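PDB 3I16: aluminum resistance protein from Clostridium novyi, which probably acts as a pyridoxal-5'-phosphate-dependent carbon-sulfur lyase of the methionine gamma-lyase family, with a proposed part in aluminum resistance. Local coordinates for residues S90-P95 and E265-R270; A106-N111 and N116-V121; L129-G134 and S139-L144; N150-D155 and E168-E173. All coordinates share one frame; numbering follows the deposited sequence.

Interaction 1. Residues S90-P95 and E265-R270; sequences SALVRP and EKTSYR. With EDO (1,2-ethanediol), chain O; EDO (1,2-ethanediol), chain R; EDO (1,2-ethanediol), chain K.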
loop_
_atom_site.group_PDB
_atom_site.type_symbol
_atom_site.label_atom_id
_atom_site.label_comp_id
_atom_site.label_asym_id
_atom_site.label_seq_id
_atom_site.Cartn_x
_atom_site.Cartn_y
_atom_site.Cartn_z
ATOM N N SER B 90 -13.419 26.203 -1.645
ATOM C CA SER B 90 -13.186 24.811 -1.991
ATOM C C SER B 90 -11.709 24.503 -2.238
ATOM O O SER B 90 -10.872 25.402 -2.324
ATOM C CB SER B 90 -13.940 24.470 -3.283
ATOM O OG SER B 90 -15.320 24.760 -3.214
ATOM N N ALA B 91 -11.416 23.219 -2.393
ATOM C CA ALA B 91 -10.072 22.753 -2.712
ATOM C C ALA B 91 -10.183 21.409 -3.424
ATOM O O ALA B 91 -11.191 20.723 -3.297
ATOM C CB ALA B 91 -9.224 22.642 -1.454
ATOM N N LEU B 92 -9.153 21.065 -4.188
ATOM C CA LEU B 92 -9.099 19.802 -4.904
ATOM C C LEU B 92 -7.693 19.256 -4.674
ATOM O O LEU B 92 -6.725 19.773 -5.239
ATOM C CB LEU B 92 -9.363 20.018 -6.390
ATOM C CG LEU B 92 -9.358 18.813 -7.334
ATOM C CD1 LEU B 92 -10.418 17.800 -6.896
ATOM C CD2 LEU B 92 -9.570 19.244 -8.786
ATOM N N VAL B 93 -7.602 18.218 -3.848
ATOM C CA VAL B 93 -6.341 17.602 -3.441
ATOM C C VAL B 93 -6.422 16.167 -3.891
ATOM O O VAL B 93 -7.280 15.393 -3.432
ATOM C CB VAL B 93 -6.133 17.710 -1.922
ATOM C CG1 VAL B 93 -4.731 17.205 -1.522
ATOM C CG2 VAL B 93 -6.347 19.173 -1.460
ATOM N N ARG B 94 -5.550 15.813 -4.827
ATOM C CA ARG B 94 -5.594 14.508 -5.449
ATOM C C ARG B 94 -4.243 13.884 -5.759
ATOM O O ARG B 94 -3.332 14.564 -6.251
ATOM C CB ARG B 94 -6.369 14.628 -6.749
ATOM C CG ARG B 94 -7.896 14.919 -6.603
ATOM C CD ARG B 94 -8.638 13.757 -5.967
ATOM N NE ARG B 94 -10.094 13.949 -5.945
ATOM C CZ ARG B 94 -10.761 14.686 -5.063
ATOM N NH1 ARG B 94 -10.136 15.354 -4.110
ATOM N NH2 ARG B 94 -12.083 14.755 -5.147
ATOM N N PRO B 95 -4.099 12.573 -5.482
ATOM C CA PRO B 95 -2.869 11.858 -5.862
ATOM C C PRO B 95 -2.730 11.695 -7.389
ATOM O O PRO B 95 -1.610 11.468 -7.916
ATOM C CB PRO B 95 -3.036 10.493 -5.193
ATOM C CG PRO B 95 -4.494 10.320 -4.973
ATOM C CD PRO B 95 -5.034 11.707 -4.752
ATOM N N GLU B 265 -14.494 23.385 -9.229
ATOM C CA GLU B 265 -15.304 22.439 -9.994
ATOM C C GLU B 265 -14.846 22.360 -11.446
ATOM O O GLU B 265 -14.664 21.254 -11.973
ATOM C CB GLU B 265 -16.800 22.745 -9.901
ATOM C CG GLU B 265 -17.381 22.332 -8.555
ATOM C CD GLU B 265 -18.808 22.798 -8.352
ATOM O OE1 GLU B 265 -19.324 23.515 -9.223
ATOM O OE2 GLU B 265 -19.394 22.475 -7.295
ATOM N N LYS B 266 -14.652 23.517 -12.077
ATOM C CA LYS B 266 -14.198 23.558 -13.471
ATOM C C LYS B 266 -12.838 22.858 -13.670
ATOM O O LYS B 266 -12.627 22.210 -14.693
ATOM C CB LYS B 266 -14.137 24.994 -13.989
ATOM C CG LYS B 266 -15.500 25.590 -14.280
ATOM C CD LYS B 266 -15.333 26.986 -14.846
ATOM C CE LYS B 266 -16.646 27.672 -15.147
ATOM N NZ LYS B 266 -16.364 29.112 -15.527
ATOM N N THR B 267 -11.912 23.033 -12.725
ATOM C CA THR B 267 -10.635 22.323 -12.781
ATOM C C THR B 267 -10.864 20.801 -12.686
ATOM O O THR B 267 -10.278 20.041 -13.465
ATOM C CB THR B 267 -9.683 22.748 -11.647
ATOM O OG1 THR B 267 -9.462 24.159 -11.709
ATOM C CG2 THR B 267 -8.343 22.010 -11.778
ATOM N N SER B 268 -11.753 20.372 -11.769
ATOM C CA SER B 268 -12.058 18.945 -11.600
ATOM C C SER B 268 -12.554 18.267 -12.886
ATOM O O SER B 268 -12.236 17.108 -13.118
ATOM C CB SER B 268 -13.053 18.676 -10.449
ATOM O OG SER B 268 -14.399 19.003 -10.761
ATOM N N TYR B 269 -13.328 18.973 -13.710
ATOM C CA TYR B 269 -13.812 18.401 -14.971
ATOM C C TYR B 269 -12.726 18.214 -16.039
ATOM O O TYR B 269 -12.926 17.469 -17.009
ATOM C CB TYR B 269 -14.968 19.214 -15.529
ATOM C CG TYR B 269 -16.152 19.260 -14.607
ATOM C CD1 TYR B 269 -16.718 18.083 -14.110
ATOM C CD2 TYR B 269 -16.726 20.479 -14.245
ATOM C CE1 TYR B 269 -17.803 18.115 -13.285
ATOM C CE2 TYR B 269 -17.820 20.520 -13.414
ATOM C CZ TYR B 269 -18.360 19.338 -12.952
ATOM O OH TYR B 269 -19.442 19.363 -12.125
ATOM N N ARG B 270 -11.613 18.936 -15.884
ATOM C CA ARG B 270 -10.424 18.712 -16.696
ATOM C C ARG B 270 -9.585 17.562 -16.086
ATOM O O ARG B 270 -9.021 16.774 -16.808
ATOM C CB ARG B 270 -9.590 19.993 -16.806
ATOM C CG ARG B 270 -8.178 19.793 -17.367
ATOM C CD ARG B 270 -8.170 19.302 -18.798
ATOM N NE ARG B 270 -6.837 18.864 -19.188
ATOM C CZ ARG B 270 -6.327 18.900 -20.417
ATOM N NH1 ARG B 270 -6.999 19.407 -21.466
ATOM N NH2 ARG B 270 -5.109 18.428 -20.599
HETATM C C1 EDO O . -19.106 24.691 -14.165
HETATM O O1 EDO O . -20.443 24.201 -14.267
HETATM C C2 EDO O . -18.572 24.457 -12.757
HETATM O O2 EDO O . -19.583 23.900 -11.911
HETATM C C1 EDO R . -9.310 20.030 -23.915
HETATM O O1 EDO R . -9.130 18.664 -23.517
HETATM C C2 EDO R . -10.346 20.584 -22.953
HETATM O O2 EDO R . -9.760 20.638 -21.646
HETATM C C1 EDO K . -6.177 17.541 -25.700
HETATM O O1 EDO K . -7.458 17.364 -25.084
HETATM C C2 EDO K . -5.081 17.715 -24.654
HETATM O O2 EDO K . -5.226 18.903 -23.866
#
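Leu92 meets residues 265-270 through one methyl, CD2, and touches Ile264 of the same helix as well. Its CD2 lies 3.8 Å from Ser268 CA and 3.9 Å from Ser268 CB, so the methyl rests on the helix backbone as much as on a side chain; Thr267 CG2 flanks the same methyl more loosely, at 4.3 Å from Leu92 CD2. Leu92 CG is anti to the backbone N (chi1 -180°), and the CD2 branch reaches the helix. The other branch turns back: Leu92 CD1 sits 3.6 Å above the centre of the Arg94 guanidinium, a group held by a salt bridge to Asp79. The Ser268 hydroxyl is turned from the leucine: OG bonds Glu265 O at 2.6 Å on a lone pair in the carbonyl plane. Thr267 OG1 likewise turns back to Cys263 O.

The looser, partly exposed side is that of Glu265, whose OE1 takes a hydrogen bond from an ethanediol, probably from the crystallisation liquor. Arg270 is buried at the subunit contact, in cation-pi contact with Phe109 and bonded through NH2 to Thr272 O of the second subunit. Strand 90-94 is the outermost strand of the mixed sheet within this chain, paired antiparallel with 255-259; helix 261-271 packs against one side of it, helix 73-86 takes Ala91 and Val93, and helix 100-111 lies against Thr267.

Interaction 2. Residues A106-N111 and N116-V121; sequences AALFGN and NTMLSV. With EDO (1,2-ethanediol), chain S.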
loop_
_atom_site.group_PDB
_atom_site.type_symbol
_atom_site.label_atom_id
_atom_site.label_comp_id
_atom_site.label_asym_id
_atom_site.label_seq_id
_atom_site.Cartn_x
_atom_site.Cartn_y
_atom_site.Cartn_z
ATOM N N ALA B 106 -4.495 21.872 -15.496
ATOM C CA ALA B 106 -5.888 21.551 -15.247
ATOM C C ALA B 106 -6.657 22.838 -14.882
ATOM O O ALA B 106 -7.798 23.004 -15.318
ATOM C CB ALA B 106 -6.031 20.500 -14.163
ATOM N N ALA B 107 -6.041 23.721 -14.086
ATOM C CA ALA B 107 -6.635 25.014 -13.733
ATOM C C ALA B 107 -6.970 25.848 -14.975
ATOM O O ALA B 107 -8.076 26.402 -15.094
ATOM C CB ALA B 107 -5.685 25.825 -12.818
ATOM N N LEU B 108 -6.014 25.923 -15.889
ATOM C CA LEU B 108 -6.152 26.730 -17.087
ATOM C C LEU B 108 -7.177 26.133 -18.064
ATOM O O LEU B 108 -8.133 26.805 -18.453
ATOM C CB LEU B 108 -4.780 26.917 -17.748
ATOM C CG LEU B 108 -3.746 27.690 -16.916
ATOM C CD1 LEU B 108 -2.357 27.611 -17.571
ATOM C CD2 LEU B 108 -4.157 29.154 -16.674
ATOM N N PHE B 109 -6.986 24.886 -18.465
ATOM C CA PHE B 109 -7.966 24.238 -19.342
ATOM C C PHE B 109 -9.343 24.201 -18.689
ATOM O O PHE B 109 -10.367 24.318 -19.370
ATOM C CB PHE B 109 -7.572 22.811 -19.708
ATOM C CG PHE B 109 -6.574 22.710 -20.843
ATOM C CD1 PHE B 109 -6.981 22.803 -22.157
ATOM C CD2 PHE B 109 -5.239 22.458 -20.580
ATOM C CE1 PHE B 109 -6.076 22.670 -23.190
ATOM C CE2 PHE B 109 -4.331 22.333 -21.602
ATOM C CZ PHE B 109 -4.745 22.448 -22.903
ATOM N N GLY B 110 -9.369 24.024 -17.370
ATOM C CA GLY B 110 -10.635 23.965 -16.655
ATOM C C GLY B 110 -11.388 25.287 -16.692
ATOM O O GLY B 110 -12.620 25.301 -16.856
ATOM N N ASN B 111 -10.648 26.391 -16.592
ATOM C CA ASN B 111 -11.264 27.714 -16.515
ATOM C C ASN B 111 -11.285 28.592 -17.768
ATOM O O ASN B 111 -11.847 29.689 -17.712
ATOM C CB ASN B 111 -10.686 28.482 -15.309
ATOM C CG ASN B 111 -11.143 27.891 -13.983
ATOM O OD1 ASN B 111 -12.186 28.287 -13.454
ATOM N ND2 ASN B 111 -10.408 26.890 -13.476
ATOM N N ASN B 116 -11.533 33.036 -25.152
ATOM C CA ASN B 116 -10.943 33.673 -23.987
ATOM C C ASN B 116 -9.445 33.859 -24.215
ATOM O O ASN B 116 -8.793 33.125 -24.971
ATOM C CB ASN B 116 -11.056 32.797 -22.736
ATOM C CG ASN B 116 -12.474 32.532 -22.273
ATOM O OD1 ASN B 116 -12.658 31.676 -21.427
ATOM N ND2 ASN B 116 -13.463 33.264 -22.780
ATOM N N THR B 117 -8.895 34.806 -23.487
ATOM C CA THR B 117 -7.477 35.086 -23.522
ATOM C C THR B 117 -6.975 35.068 -22.099
ATOM O O THR B 117 -7.652 35.601 -21.204
ATOM C CB THR B 117 -7.220 36.485 -24.121
ATOM O OG1 THR B 117 -7.716 36.513 -25.451
ATOM C CG2 THR B 117 -5.727 36.839 -24.127
HETATM N N MSE B 118 -5.798 34.477 -21.885
HETATM C CA MSE B 118 -5.164 34.496 -20.572
HETATM C C MSE B 118 -4.004 35.468 -20.669
HETATM O O MSE B 118 -3.415 35.646 -21.755
HETATM C CB MSE B 118 -4.670 33.110 -20.126
HETATM C CG MSE B 118 -3.494 32.558 -20.925
HETATM SE SE MSE B 118 -2.795 30.903 -20.199
HETATM C CE MSE B 118 -1.994 31.559 -18.624
ATOM N N LEU B 119 -3.673 36.078 -19.529
ATOM C CA LEU B 119 -2.594 37.046 -19.442
ATOM C C LEU B 119 -1.628 36.714 -18.303
ATOM O O LEU B 119 -1.995 36.787 -17.133
ATOM C CB LEU B 119 -3.160 38.461 -19.218
ATOM C CG LEU B 119 -2.137 39.595 -19.090
ATOM C CD1 LEU B 119 -1.325 39.803 -20.397
ATOM C CD2 LEU B 119 -2.819 40.913 -18.645
ATOM N N SER B 120 -0.399 36.360 -18.658
ATOM C CA SER B 120 0.650 36.112 -17.673
ATOM C C SER B 120 1.309 37.430 -17.366
ATOM O O SER B 120 1.810 38.097 -18.268
ATOM C CB SER B 120 1.674 35.113 -18.197
ATOM O OG SER B 120 1.065 33.852 -18.209
ATOM N N VAL B 121 1.326 37.793 -16.088
ATOM C CA VAL B 121 1.816 39.103 -15.655
ATOM C C VAL B 121 3.212 39.109 -15.016
ATOM O O VAL B 121 3.739 40.186 -14.689
ATOM C CB VAL B 121 0.755 39.799 -14.754
ATOM C CG1 VAL B 121 -0.537 39.999 -15.562
ATOM C CG2 VAL B 121 0.485 39.005 -13.478
HETATM C C1 EDO S . -12.984 20.062 -19.166
HETATM O O1 EDO S . -13.130 19.468 -20.457
HETATM C C2 EDO S . -12.564 21.529 -19.251
HETATM O O2 EDO S . -11.182 21.732 -19.608
#
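Leu108 and Met118, a selenomethionine, meet through their methyl ends, Leu108 CD2 lying 3.8 Å from Met118 CE. The second methyl, Leu108 CD1, is only slightly farther from the same CE at 4.1 Å, so the fork of the leucine receives the selenomethionine tip, and the two side chains cross at about a right angle. On Met118 the CG takes the crowded position between backbone N and carbonyl carbon (chi1 69°); the chain then runs extended to SE and bends at the last torsion (chi3 -71°), which swings CE onto the leucine.

The contact joins helix 100-111 to strand 117-120, which follows it in the chain and is a parallel strand of the mixed sheet in the large domain of a fold-type I PLP enzyme; the Leu108 side chain lies about 10 Å from the bound cofactor. At the turn between them Asn111 and Asn116 approach only loosely. Asn111 folds back on its own helix, where ND2 bonds Ala107 O at 2.9 Å on a lone pair, with the acceptor in the amide plane. That one carbonyl takes both the backbone N-H and the side-chain amide of Asn111, while Asn116 OD1 receives the backbone N of Arg113.

Interaction 3. Residues L129-G134 and S139-L144; sequences LHDVIG and SNMGSL. With EDO (1,2-ethanediol), chain C; EDO (1,2-ethanediol), chain K.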
loop_
_atom_site.group_PDB
_atom_site.type_symbol
_atom_site.label_atom_id
_atom_site.label_comp_id
_atom_site.label_asym_id
_atom_site.label_seq_id
_atom_site.Cartn_x
_atom_site.Cartn_y
_atom_site.Cartn_z
ATOM N N LEU B 129 5.246 24.969 -18.764
ATOM C CA LEU B 129 3.926 25.486 -19.091
ATOM C C LEU B 129 3.845 25.952 -20.543
ATOM O O LEU B 129 2.749 26.101 -21.091
ATOM C CB LEU B 129 3.558 26.602 -18.115
ATOM C CG LEU B 129 2.161 26.641 -17.515
ATOM C CD1 LEU B 129 1.702 25.270 -16.966
ATOM C CD2 LEU B 129 2.164 27.689 -16.396
ATOM N N HIS B 130 4.982 26.114 -21.209
ATOM C CA HIS B 130 4.964 26.624 -22.588
ATOM C C HIS B 130 4.203 25.736 -23.572
ATOM O O HIS B 130 3.474 26.245 -24.431
ATOM C CB HIS B 130 6.383 26.902 -23.081
ATOM C CG HIS B 130 7.065 28.024 -22.344
ATOM N ND1 HIS B 130 7.876 28.937 -22.977
ATOM C CD2 HIS B 130 7.011 28.407 -21.042
ATOM C CE1 HIS B 130 8.331 29.803 -22.090
ATOM N NE2 HIS B 130 7.824 29.501 -20.908
ATOM N N ASP B 131 4.343 24.422 -23.442
ATOM C CA ASP B 131 3.617 23.485 -24.298
ATOM C C ASP B 131 2.129 23.374 -23.944
ATOM O O ASP B 131 1.308 23.076 -24.803
ATOM C CB ASP B 131 4.254 22.096 -24.232
ATOM C CG ASP B 131 5.587 22.013 -24.989
ATOM O OD1 ASP B 131 5.943 22.942 -25.746
ATOM O OD2 ASP B 131 6.270 20.989 -24.818
ATOM N N VAL B 132 1.810 23.591 -22.678
ATOM C CA VAL B 132 0.456 23.536 -22.190
ATOM C C VAL B 132 -0.320 24.685 -22.796
ATOM O O VAL B 132 -1.452 24.507 -23.255
ATOM C CB VAL B 132 0.421 23.612 -20.646
ATOM C CG1 VAL B 132 -0.998 23.644 -20.135
ATOM C CG2 VAL B 132 1.179 22.409 -20.027
ATOM N N ILE B 133 0.317 25.861 -22.825
ATOM C CA ILE B 133 -0.294 27.087 -23.341
ATOM C C ILE B 133 -0.244 27.149 -24.862
ATOM O O ILE B 133 -1.177 27.630 -25.509
ATOM C CB ILE B 133 0.418 28.344 -22.749
ATOM C CG1 ILE B 133 0.209 28.385 -21.228
ATOM C CG2 ILE B 133 -0.131 29.601 -23.401
ATOM C CD1 ILE B 133 1.193 29.244 -20.447
ATOM N N GLY B 134 0.847 26.638 -25.419
ATOM C CA GLY B 134 1.103 26.668 -26.855
ATOM C C GLY B 134 1.804 27.965 -27.243
ATOM O O GLY B 134 1.654 28.427 -28.365
ATOM N N SER B 139 2.314 21.304 -31.836
ATOM C CA SER B 139 2.491 20.082 -32.602
ATOM C C SER B 139 1.288 19.158 -32.463
ATOM O O SER B 139 1.433 17.965 -32.475
ATOM C CB SER B 139 3.755 19.387 -32.098
ATOM O OG SER B 139 3.659 19.195 -30.701
ATOM N N ASN B 140 0.112 19.748 -32.318
ATOM C CA ASN B 140 -1.137 19.041 -32.178
ATOM C C ASN B 140 -1.213 18.164 -30.917
ATOM O O ASN B 140 -1.909 17.152 -30.908
ATOM C CB ASN B 140 -1.455 18.239 -33.445
ATOM C CG ASN B 140 -2.956 17.971 -33.611
ATOM O OD1 ASN B 140 -3.813 18.698 -33.072
ATOM N ND2 ASN B 140 -3.277 16.927 -34.363
HETATM N N MSE B 141 -0.508 18.574 -29.856
HETATM C CA MSE B 141 -0.626 17.912 -28.568
HETATM C C MSE B 141 -1.902 18.378 -27.852
HETATM O O MSE B 141 -2.275 17.788 -26.869
HETATM C CB MSE B 141 0.578 18.180 -27.673
HETATM C CG MSE B 141 1.851 17.568 -28.208
HETATM SE SE MSE B 141 3.335 17.658 -26.976
HETATM C CE MSE B 141 3.575 19.597 -26.900
ATOM N N GLY B 142 -2.522 19.456 -28.319
ATOM C CA GLY B 142 -3.744 19.975 -27.721
ATOM C C GLY B 142 -3.514 21.062 -26.696
ATOM O O GLY B 142 -4.043 21.018 -25.596
ATOM N N SER B 143 -2.720 22.053 -27.064
ATOM C CA SER B 143 -2.452 23.169 -26.192
ATOM C C SER B 143 -3.672 24.060 -26.119
ATOM O O SER B 143 -4.575 23.952 -26.947
ATOM C CB SER B 143 -1.327 24.005 -26.774
ATOM O OG SER B 143 -1.747 24.574 -28.006
ATOM N N LEU B 144 -3.692 24.936 -25.113
ATOM C CA LEU B 144 -4.722 25.967 -25.026
ATOM C C LEU B 144 -4.952 26.654 -26.389
ATOM O O LEU B 144 -6.100 26.819 -26.844
ATOM C CB LEU B 144 -4.310 27.025 -23.982
ATOM C CG LEU B 144 -4.340 26.622 -22.514
ATOM C CD1 LEU B 144 -3.836 27.772 -21.651
ATOM C CD2 LEU B 144 -5.711 26.247 -22.114
HETATM C C1 EDO C . 1.145 13.103 -30.964
HETATM O O1 EDO C . 2.341 13.078 -30.183
HETATM C C2 EDO C . 0.533 14.493 -30.873
HETATM O O2 EDO C . 1.387 15.428 -31.539
HETATM C C1 EDO K . -6.177 17.541 -25.700
HETATM O O1 EDO K . -7.458 17.364 -25.084
HETATM C C2 EDO K . -5.081 17.715 -24.654
HETATM O O2 EDO K . -5.226 18.903 -23.866
#
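Val132 O receives Leu144 N at 2.9 Å in the one hydrogen bond that joins the two segments. The bond is nearly straight (N-H...O 168°) and lies in the carbonyl plane, so the last turn of helix 129-133 is tied directly to the returning loop. Around this bond the loop packs closely on helix backbone: Ser143 CB comes to 3.4 Å from Asp131 O, and Leu144 CB to 3.5 Å from Ile133 O. Ser143 OG passes beside Gly134 CA, and its hydrogen bond is to Asn138 OD1.

Two side-chain meetings frame the backbone contact. Leu144 CD1 lies 4.1 Å from Ile133 CG1, the two chains crossing at a slant on the side that faces Met118 of strand 117-120. On the side facing the second subunit, whose Tyr269 packs on it, the selenomethionine Met141 bends at its final torsion (chi3 -65°) and lays CE against the Asp131 side chain, 3.7 Å from CB, CG and OD2 alike, a van der Waals approach to carbon and carboxylate together.

Gly134 leaves the helix with positive phi (87°), its CA 3.6 Å from Ser143 CB. The helix thus ends at a positive-phi glycine and the loop folds back on its last turn, in the PLP-binding domain: the Val132 side chain is about 4 Å from that of Thr101, a cofactor-binding residue, and Pro274 of the second subunit packs on Val132.

Interaction 4. Residues N150-D155 and E168-E173; sequences NYKQVD and EKVLKE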
loop_
_atom_site.group_PDB
_atom_site.type_symbol
_atom_site.label_atom_id
_atom_site.label_comp_id
_atom_site.label_asym_id
_atom_site.label_seq_id
_atom_site.Cartn_x
_atom_site.Cartn_y
_atom_site.Cartn_z
ATOM N N ASN B 150 -6.346 32.122 -26.289
ATOM C CA ASN B 150 -5.210 32.974 -26.602
ATOM C C ASN B 150 -4.370 33.286 -25.376
ATOM O O ASN B 150 -4.832 33.163 -24.237
ATOM C CB ASN B 150 -5.713 34.263 -27.217
ATOM C CG ASN B 150 -6.641 34.017 -28.384
ATOM O OD1 ASN B 150 -6.244 33.424 -29.392
ATOM N ND2 ASN B 150 -7.885 34.452 -28.249
ATOM N N TYR B 151 -3.133 33.680 -25.636
ATOM C CA TYR B 151 -2.156 34.007 -24.604
ATOM C C TYR B 151 -1.527 35.372 -24.854
ATOM O O TYR B 151 -1.125 35.675 -25.982
ATOM C CB TYR B 151 -1.030 32.965 -24.631
ATOM C CG TYR B 151 0.129 33.305 -23.730
ATOM C CD1 TYR B 151 0.084 33.005 -22.375
ATOM C CD2 TYR B 151 1.275 33.933 -24.232
ATOM C CE1 TYR B 151 1.124 33.333 -21.529
ATOM C CE2 TYR B 151 2.344 34.248 -23.394
ATOM C CZ TYR B 151 2.259 33.954 -22.044
ATOM O OH TYR B 151 3.285 34.255 -21.198
ATOM N N LYS B 152 -1.472 36.185 -23.801
ATOM C CA LYS B 152 -0.750 37.439 -23.808
ATOM C C LYS B 152 0.130 37.459 -22.577
ATOM O O LYS B 152 -0.106 36.742 -21.587
ATOM C CB LYS B 152 -1.660 38.651 -23.854
ATOM C CG LYS B 152 -2.169 38.981 -25.237
ATOM C CD LYS B 152 -3.034 40.233 -25.239
ATOM C CE LYS B 152 -3.547 40.521 -26.632
ATOM N NZ LYS B 152 -4.529 41.610 -26.628
ATOM N N GLN B 153 1.165 38.279 -22.647
ATOM C CA GLN B 153 2.154 38.353 -21.592
ATOM C C GLN B 153 2.540 39.793 -21.318
ATOM O O GLN B 153 2.636 40.581 -22.237
ATOM C CB GLN B 153 3.391 37.586 -22.055
ATOM C CG GLN B 153 4.593 37.622 -21.141
ATOM C CD GLN B 153 5.716 36.756 -21.681
ATOM O OE1 GLN B 153 5.491 35.609 -22.066
ATOM N NE2 GLN B 153 6.929 37.291 -21.701
ATOM N N VAL B 154 2.704 40.116 -20.040
ATOM C CA VAL B 154 3.229 41.380 -19.606
ATOM C C VAL B 154 4.416 41.022 -18.709
ATOM O O VAL B 154 4.290 40.237 -17.760
ATOM C CB VAL B 154 2.205 42.234 -18.873
ATOM C CG1 VAL B 154 2.900 43.439 -18.228
ATOM C CG2 VAL B 154 1.105 42.661 -19.853
ATOM N N ASP B 155 5.579 41.565 -19.053
ATOM C CA ASP B 155 6.799 41.285 -18.308
ATOM C C ASP B 155 6.868 42.090 -17.019
ATOM O O ASP B 155 6.203 43.117 -16.863
ATOM C CB ASP B 155 8.022 41.646 -19.173
ATOM C CG ASP B 155 8.174 40.744 -20.402
ATOM O OD1 ASP B 155 7.616 39.619 -20.437
ATOM O OD2 ASP B 155 8.883 41.151 -21.334
ATOM N N GLU B 168 -2.802 47.051 -16.483
ATOM C CA GLU B 168 -4.025 47.827 -16.702
ATOM C C GLU B 168 -4.281 48.137 -18.179
ATOM O O GLU B 168 -5.392 47.936 -18.680
ATOM C CB GLU B 168 -3.949 49.148 -15.948
ATOM C CG GLU B 168 -4.098 48.998 -14.456
ATOM C CD GLU B 168 -3.988 50.320 -13.721
ATOM O OE1 GLU B 168 -3.993 51.371 -14.388
ATOM O OE2 GLU B 168 -3.877 50.304 -12.476
ATOM N N LYS B 169 -3.258 48.657 -18.855
ATOM C CA LYS B 169 -3.367 48.994 -20.286
ATOM C C LYS B 169 -3.726 47.783 -21.144
ATOM O O LYS B 169 -4.534 47.885 -22.061
ATOM C CB LYS B 169 -2.061 49.601 -20.804
ATOM C CG LYS B 169 -2.022 49.865 -22.323
ATOM C CD LYS B 169 -0.670 50.469 -22.734
ATOM C CE LYS B 169 -0.649 50.904 -24.196
ATOM N NZ LYS B 169 -1.031 49.802 -25.123
ATOM N N VAL B 170 -3.112 46.643 -20.864
ATOM C CA VAL B 170 -3.382 45.432 -21.647
ATOM C C VAL B 170 -4.808 44.936 -21.407
ATOM O O VAL B 170 -5.524 44.620 -22.361
ATOM C CB VAL B 170 -2.308 44.362 -21.394
ATOM C CG1 VAL B 170 -2.713 43.022 -22.031
ATOM C CG2 VAL B 170 -0.943 44.888 -21.928
ATOM N N LEU B 171 -5.227 44.925 -20.145
ATOM C CA LEU B 171 -6.599 44.546 -19.772
ATOM C C LEU B 171 -7.668 45.490 -20.336
ATOM O O LEU B 171 -8.699 45.045 -20.840
ATOM C CB LEU B 171 -6.749 44.485 -18.249
ATOM C CG LEU B 171 -6.017 43.361 -17.518
ATOM C CD1 LEU B 171 -6.175 43.556 -15.994
ATOM C CD2 LEU B 171 -6.496 41.969 -17.973
ATOM N N LYS B 172 -7.432 46.800 -20.241
ATOM C CA LYS B 172 -8.382 47.746 -20.780
ATOM C C LYS B 172 -8.514 47.577 -22.303
ATOM O O LYS B 172 -9.619 47.656 -22.833
ATOM C CB LYS B 172 -8.023 49.190 -20.409
ATOM C CG LYS B 172 -8.294 49.532 -18.947
ATOM C CD LYS B 172 -8.195 51.029 -18.651
ATOM C CE LYS B 172 -6.798 51.569 -18.834
ATOM N NZ LYS B 172 -6.649 52.981 -18.346
ATOM N N GLU B 173 -7.405 47.280 -22.981
ATOM C CA GLU B 173 -7.403 47.140 -24.431
ATOM C C GLU B 173 -7.849 45.782 -24.958
ATOM O O GLU B 173 -8.009 45.620 -26.155
ATOM C CB GLU B 173 -6.029 47.501 -24.995
ATOM C CG GLU B 173 -5.733 48.992 -24.843
ATOM C CD GLU B 173 -4.410 49.406 -25.427
ATOM O OE1 GLU B 173 -3.624 48.506 -25.797
ATOM O OE2 GLU B 173 -4.156 50.634 -25.513
HETATM O O HOH W 1 -4.445 44.001 -24.849
#
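Val154 and Val170 face each other across the contact, their side chains running past one another in opposite directions. The meeting is methyl to methyl, Val154 CG2 to Val170 CG2 at 3.7 Å, and Val170 CB also stands 4.1 Å from Val154 CG2. Both valines have the same rotamer, CG1 anti to the backbone N (chi1 170° and 171°), which leaves CG2 beside the N as the touching branch on each.

Lys152 flanks this pair with its extended chain. Its CD passes Val170 CG1 at 4.3 Å, a looser apolar approach, and carries the ammonium on toward the helix end. There a water accepts from Lys152 NZ at 3.0 Å and donates to Val170 O at 2.8 Å, while Asp174, just past the segment, forms a salt bridge with the same NZ.

On the other face of the strand the Gln153 amide links Tyr151 OH to Asp155 OD1. The contact joins strand 150-153, outermost within this chain, and Val154 just beyond it to helix 164-173, whose Val170 also packs on Ile177 of the sheet. The chemistry thus implies a small apolar contact at the margin of the domain, with no direct hydrogen bond between the segments, only a water between Lys152 NZ and Val170 O, and the lysine's charge met by Asp174.

In the fold
Interactions 1, 2 and 4 each set a helix against the same mixed sheet, interaction 1 at its outermost strand 90-94 and interaction 4 at the other, 150-153, while interaction 2 uses 117-120, next to 150-153. Interaction 3 is the exception, a helix and its following loop joined by a backbone hydrogen bond. Interactions 1 and 3 are buried and 2 partly so, whereas 4 reaches the surface and brings in a lysine and water. Helix 100-111 connects three of them: Thr267 of interaction 1 touches Ala107, and Phe109 of interaction 2 lies against Gly142 and Leu144 of interaction 3. The second subunit reaches interactions 1, 2 and 3 but not 4.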